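Local coordinates for adhesin LabA (Helicobacter pylori, PDB 6GMM), which probably binds LacdiNAc-containing glycans of the gastric mucosa, serving the bacterium as a lectin-like adhesin, at residues S243-M248 against E312-E317; A306-F311 against N360-I365. One frame throughout, in Å; residues are numbered along the deposited sequence.

How the contacts relate
Both contacts hold helix 287-311 and the chain just beyond it against other helices, and their centres lie about 12 Å apart. Contact 2, closer to the centre of the chain, is the more buried: two helices meet through aliphatic side chains, with no hydrogen bond between the two segments. Contact 1 is partly buried and mixed, joining helix 239-264 to the turn after helix 287-311 through an apolar inner half and a charged outer half. The two touch directly, Ala244 CB lying 3.4 Å from Asp310 O. Hydrophobic packing thus dominates contact 2, with a lysine at its exposed edge, while in contact 1 the turn's arginine meets serine and aspartate of helix 239-264 at the surface.

Contact 1 of 2, residues S243-M248 against E312-E317; sequences SAIQDM and ERIPAE
Ala244 and Arg313 bring the two backbones closest, their CA atoms 6.3 Å apart. Residues 243-248 are a helical turn and a half, whereas 312-315 form an irregular link that leads into the next helix, with Pro315 at its N-cap. Such a close approach suits alanine, whose lone methyl adds little bulk between the chains: Ala244 CB rests 3.8 Å from Ile314 CG1. Deeper in, Ile314 CD1 reaches Ile245 CG1 at 4.1 Å, so two branched aliphatic residues fill the buried half.

The outer half belongs to Arg313. Its chain bends at chi3 (52°) and brings the guanidinium across the helix surface, with Ala244 N against one face, displaced toward its rim. Arg313 NH1 makes a salt bridge to Asp247 OD2 at 3.0 Å, with the oxygen at the guanidinium edge and in its plane, although the carboxylate itself is turned 42° from that plane. Ser243 OG sits at the edge as well and accepts two weak hydrogen bonds, from Arg313 NH2 at 3.2 Å and from Arg313 NH1 at 3.5 Å. A serine and an aspartate four residues apart lie on the same side of a helix, which lets one guanidinium reach both. Its positive charge probably also eases the closeness of Asp247 to Asp310.

Asn240 ND2, one turn earlier on helix 239-264, donates to Arg313 O and ties down the link's backbone. Ile245 also packs on Leu72 of helix 57-76 and Ile199 of helix 188-205, while Asp247 touches Asp310 of helix 287-311.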
loop_
_atom_site.group_PDB
_atom_site.type_symbol
_atom_site.label_atom_id
_atom_site.label_comp_id
_atom_site.label_asym_id
_atom_site.label_seq_id
_atom_site.Cartn_x
_atom_site.Cartn_y
_atom_site.Cartn_z
ATOM N N SER A 243 -15.308 -1.350 -6.756
ATOM C CA SER A 243 -14.951 -0.625 -5.546
ATOM C C SER A 243 -13.602 -1.095 -4.974
ATOM O O SER A 243 -12.714 -0.255 -4.752
ATOM C CB SER A 243 -16.064 -0.691 -4.504
ATOM O OG SER A 243 -15.744 0.117 -3.380
ATOM N N ALA A 244 -13.429 -2.437 -4.828
ATOM C CA ALA A 244 -12.201 -3.043 -4.306
ATOM C C ALA A 244 -11.013 -2.665 -5.162
ATOM O O ALA A 244 -9.954 -2.373 -4.631
ATOM C CB ALA A 244 -12.341 -4.552 -4.271
ATOM N N ILE A 245 -11.191 -2.627 -6.477
ATOM C CA ILE A 245 -10.078 -2.337 -7.371
ATOM C C ILE A 245 -9.693 -0.867 -7.318
ATOM O O ILE A 245 -8.501 -0.557 -7.337
ATOM C CB ILE A 245 -10.336 -2.860 -8.813
ATOM C CG1 ILE A 245 -10.535 -4.413 -8.804
ATOM C CG2 ILE A 245 -9.170 -2.448 -9.724
ATOM C CD1 ILE A 245 -10.977 -5.057 -10.201
ATOM N N GLN A 246 -10.690 0.031 -7.239
ATOM C CA GLN A 246 -10.454 1.480 -7.135
ATOM C C GLN A 246 -9.618 1.817 -5.929
ATOM O O GLN A 246 -8.664 2.591 -6.055
ATOM C CB GLN A 246 -11.777 2.262 -7.093
ATOM C CG GLN A 246 -12.515 2.242 -8.451
ATOM C CD GLN A 246 -11.995 3.252 -9.453
ATOM O OE1 GLN A 246 -12.768 4.095 -9.937
ATOM N NE2 GLN A 246 -10.702 3.135 -9.873
ATOM N N ASP A 247 -9.928 1.194 -4.770
ATOM C CA ASP A 247 -9.198 1.405 -3.512
ATOM C C ASP A 247 -7.776 0.797 -3.620
ATOM O O ASP A 247 -6.818 1.373 -3.104
ATOM C CB ASP A 247 -9.977 0.743 -2.382
ATOM C CG ASP A 247 -11.272 1.439 -1.988
ATOM O OD1 ASP A 247 -11.344 2.695 -2.109
ATOM O OD2 ASP A 247 -12.161 0.756 -1.429
ATOM N N MET A 248 -7.640 -0.357 -4.323
ATOM C CA MET A 248 -6.353 -1.016 -4.560
ATOM C C MET A 248 -5.426 -0.038 -5.311
ATOM O O MET A 248 -4.283 0.156 -4.922
ATOM C CB MET A 248 -6.558 -2.269 -5.409
ATOM C CG MET A 248 -6.923 -3.492 -4.614
ATOM S SD MET A 248 -7.237 -4.905 -5.690
ATOM C CE MET A 248 -5.604 -5.329 -6.101
ATOM N N GLU A 312 -9.217 -8.675 -0.887
ATOM C CA GLU A 312 -9.943 -9.751 -0.213
ATOM C C GLU A 312 -11.432 -9.477 -0.069
ATOM O O GLU A 312 -12.155 -10.371 0.375
ATOM C CB GLU A 312 -9.299 -10.111 1.135
ATOM C CG GLU A 312 -8.009 -10.902 0.990
ATOM C CD GLU A 312 -7.286 -11.239 2.282
ATOM O OE1 GLU A 312 -7.857 -11.024 3.378
ATOM O OE2 GLU A 312 -6.151 -11.760 2.189
ATOM N N ARG A 313 -11.910 -8.279 -0.509
ATOM C CA ARG A 313 -13.351 -7.981 -0.544
ATOM C C ARG A 313 -13.959 -8.726 -1.730
ATOM O O ARG A 313 -15.170 -8.948 -1.763
ATOM C CB ARG A 313 -13.635 -6.489 -0.699
ATOM C CG ARG A 313 -13.181 -5.643 0.469
ATOM C CD ARG A 313 -13.218 -4.179 0.090
ATOM N NE ARG A 313 -14.520 -3.824 -0.468
ATOM C CZ ARG A 313 -14.818 -2.643 -0.993
ATOM N NH1 ARG A 313 -13.911 -1.675 -1.025
ATOM N NH2 ARG A 313 -16.033 -2.411 -1.466
ATOM N N ILE A 314 -13.109 -9.086 -2.721
ATOM C CA ILE A 314 -13.481 -9.833 -3.923
ATOM C C ILE A 314 -13.689 -11.305 -3.506
ATOM O O ILE A 314 -12.784 -11.885 -2.891
ATOM C CB ILE A 314 -12.406 -9.691 -5.054
ATOM C CG1 ILE A 314 -12.111 -8.187 -5.376
ATOM C CG2 ILE A 314 -12.773 -10.525 -6.293
ATOM C CD1 ILE A 314 -11.344 -7.866 -6.690
ATOM N N PRO A 315 -14.853 -11.930 -3.831
ATOM C CA PRO A 315 -15.075 -13.324 -3.404
ATOM C C PRO A 315 -14.086 -14.299 -4.017
ATOM O O PRO A 315 -13.760 -14.199 -5.196
ATOM C CB PRO A 315 -16.513 -13.628 -3.839
ATOM C CG PRO A 315 -16.897 -12.554 -4.719
ATOM C CD PRO A 315 -16.038 -11.378 -4.512
ATOM N N ALA A 316 -13.590 -15.217 -3.194
ATOM C CA ALA A 316 -12.634 -16.248 -3.583
ATOM C C ALA A 316 -13.008 -17.031 -4.862
ATOM O O ALA A 316 -12.107 -17.306 -5.648
ATOM C CB ALA A 316 -12.391 -17.198 -2.418
ATOM N N GLU A 317 -14.317 -17.364 -5.077
ATOM C CA GLU A 317 -14.825 -18.102 -6.248
ATOM C C GLU A 317 -14.617 -17.337 -7.543
ATOM O O GLU A 317 -14.452 -17.948 -8.591
ATOM C CB GLU A 317 -16.332 -18.478 -6.126
ATOM C CG GLU A 317 -16.739 -19.104 -4.801
ATOM C CD GLU A 317 -16.804 -18.136 -3.629
ATOM O OE1 GLU A 317 -17.671 -17.231 -3.646
ATOM O OE2 GLU A 317 -15.951 -18.252 -2.718
#

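Contact 2 of 2, residues A306-F311 against N360-I365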
loop_
_atom_site.group_PDB
_atom_site.type_symbol
_atom_site.label_atom_id
_atom_site.label_comp_id
_atom_site.label_asym_id
_atom_site.label_seq_id
_atom_site.Cartn_x
_atom_site.Cartn_y
_atom_site.Cartn_z
ATOM N N ALA A 306 -2.920 -2.652 2.894
ATOM C CA ALA A 306 -4.293 -2.203 2.603
ATOM C C ALA A 306 -4.765 -2.704 1.247
ATOM O O ALA A 306 -5.963 -2.971 1.051
ATOM C CB ALA A 306 -4.387 -0.695 2.669
ATOM N N VAL A 307 -3.816 -2.842 0.312
ATOM C CA VAL A 307 -4.085 -3.369 -1.028
ATOM C C VAL A 307 -4.560 -4.827 -0.857
ATOM O O VAL A 307 -5.520 -5.196 -1.531
ATOM C CB VAL A 307 -2.869 -3.247 -1.976
ATOM C CG1 VAL A 307 -3.080 -4.080 -3.262
ATOM C CG2 VAL A 307 -2.565 -1.771 -2.301
ATOM N N VAL A 308 -3.923 -5.615 0.065
ATOM C CA VAL A 308 -4.297 -7.019 0.340
ATOM C C VAL A 308 -5.740 -7.047 0.821
ATOM O O VAL A 308 -6.569 -7.773 0.272
ATOM C CB VAL A 308 -3.373 -7.751 1.358
ATOM C CG1 VAL A 308 -3.847 -9.181 1.608
ATOM C CG2 VAL A 308 -1.918 -7.738 0.924
ATOM N N LYS A 309 -6.031 -6.197 1.800
ATOM C CA LYS A 309 -7.327 -6.080 2.445
ATOM C C LYS A 309 -8.431 -5.663 1.495
ATOM O O LYS A 309 -9.525 -6.205 1.619
ATOM C CB LYS A 309 -7.239 -5.166 3.671
ATOM C CG LYS A 309 -6.291 -5.711 4.766
ATOM C CD LYS A 309 -6.474 -7.201 5.132
ATOM C CE LYS A 309 -7.666 -7.501 6.008
ATOM N NZ LYS A 309 -7.703 -8.939 6.403
ATOM N N ASP A 310 -8.139 -4.766 0.519
ATOM C CA ASP A 310 -9.112 -4.352 -0.516
ATOM C C ASP A 310 -9.401 -5.541 -1.463
ATOM O O ASP A 310 -10.570 -5.872 -1.727
ATOM C CB ASP A 310 -8.589 -3.159 -1.331
ATOM C CG ASP A 310 -8.351 -1.885 -0.558
ATOM O OD1 ASP A 310 -9.155 -1.583 0.366
ATOM O OD2 ASP A 310 -7.389 -1.160 -0.901
ATOM N N PHE A 311 -8.319 -6.204 -1.929
ATOM C CA PHE A 311 -8.393 -7.366 -2.798
ATOM C C PHE A 311 -9.249 -8.505 -2.198
ATOM O O PHE A 311 -9.965 -9.188 -2.931
ATOM C CB PHE A 311 -6.989 -7.881 -3.152
ATOM C CG PHE A 311 -7.064 -9.010 -4.159
ATOM C CD1 PHE A 311 -7.269 -8.747 -5.505
ATOM C CD2 PHE A 311 -7.038 -10.336 -3.743
ATOM C CE1 PHE A 311 -7.399 -9.787 -6.424
ATOM C CE2 PHE A 311 -7.160 -11.377 -4.662
ATOM C CZ PHE A 311 -7.340 -11.099 -5.995
ATOM N N ASN A 360 2.128 -13.704 -3.843
ATOM C CA ASN A 360 3.449 -13.053 -3.808
ATOM C C ASN A 360 3.468 -11.770 -2.997
ATOM O O ASN A 360 4.466 -11.501 -2.353
ATOM C CB ASN A 360 3.990 -12.828 -5.213
ATOM C CG ASN A 360 4.316 -14.118 -5.919
ATOM O OD1 ASN A 360 4.231 -15.214 -5.342
ATOM N ND2 ASN A 360 4.685 -14.024 -7.188
ATOM N N LEU A 361 2.356 -11.018 -2.963
ATOM C CA LEU A 361 2.255 -9.796 -2.159
ATOM C C LEU A 361 2.139 -10.128 -0.672
ATOM O O LEU A 361 2.888 -9.552 0.142
ATOM C CB LEU A 361 1.083 -8.914 -2.646
ATOM C CG LEU A 361 0.680 -7.698 -1.789
ATOM C CD1 LEU A 361 1.810 -6.676 -1.655
ATOM C CD2 LEU A 361 -0.514 -7.020 -2.376
ATOM N N LYS A 362 1.243 -11.079 -0.303
ATOM C CA LYS A 362 1.102 -11.472 1.112
ATOM C C LYS A 362 2.418 -12.052 1.639
ATOM O O LYS A 362 2.855 -11.678 2.744
ATOM C CB LYS A 362 -0.078 -12.442 1.333
ATOM C CG LYS A 362 -1.469 -11.874 0.951
ATOM C CD LYS A 362 -2.650 -12.555 1.704
ATOM C CE LYS A 362 -2.903 -14.019 1.394
ATOM N NZ LYS A 362 -3.651 -14.206 0.120
ATOM N N ASP A 363 3.075 -12.925 0.825
ATOM C CA ASP A 363 4.370 -13.536 1.161
ATOM C C ASP A 363 5.455 -12.473 1.359
ATOM O O ASP A 363 6.225 -12.598 2.299
ATOM C CB ASP A 363 4.815 -14.561 0.091
ATOM C CG ASP A 363 4.042 -15.877 0.085
ATOM O OD1 ASP A 363 3.107 -16.030 0.913
ATOM O OD2 ASP A 363 4.371 -16.759 -0.751
ATOM N N SER A 364 5.493 -11.421 0.497
ATOM C CA SER A 364 6.484 -10.346 0.588
ATOM C C SER A 364 6.308 -9.522 1.850
ATOM O O SER A 364 7.299 -9.065 2.407
ATOM C CB SER A 364 6.447 -9.450 -0.648
ATOM O OG SER A 364 5.564 -8.354 -0.469
ATOM N N ILE A 365 5.053 -9.318 2.289
ATOM C CA ILE A 365 4.732 -8.571 3.519
ATOM C C ILE A 365 5.168 -9.395 4.741
ATOM O O ILE A 365 5.866 -8.875 5.610
ATOM C CB ILE A 365 3.237 -8.159 3.547
ATOM C CG1 ILE A 365 2.952 -7.144 2.416
ATOM C CG2 ILE A 365 2.822 -7.603 4.919
ATOM C CD1 ILE A 365 1.468 -6.903 2.098
#
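Val308 faces Lys362 where two helices pack side by side; the CA atoms of Val308 and Lys362 are 7.0 Å apart. This is a helix-helix interface of a largely helical exodomain: the segments of helix 287-311 and helix 354-366 run roughly antiparallel, at 144°, with axes 10.4 Å apart.

The tight part gathers round buried Val308. With CG1 anti to the backbone N (chi1 179°), its two methyls divide the opposite helix between them. Val308 CG2 takes the buried side, lying 3.7 Å from Leu361 CD2 as the two side chains run alongside each other, pointing opposite ways, and equally near Ile365 CD1, which it meets tip to tip. Leu361 CD2 also reaches Val307 CG1 at 4.0 Å, those side chains lying nearly perpendicular. A compact branched valine suits this spot because one methyl fits against both Leu361 and Ile365 while the other meets Lys362, without forcing the helices apart. Phe311, a turn further on, packs instead on Val354 and Val358 of the same partner helix, and Leu361 also touches Gln60 of helix 57-76.

Val308 CG1 looks to the solvent side, where Lys362 covers it with CH2 groups, Lys362 CD coming to 3.6 Å. Lysine suits such an exposed edge: its aliphatic stem shields valine, while bends at chi3 and chi4 turn the chain's charged end off the apolar patch.

Behind the interface, Ser364 turns its hydroxyl back on its own helix: Ser364 OG donates to Leu361 O at 3.0 Å, from the same face of that carbonyl as Ile365 N.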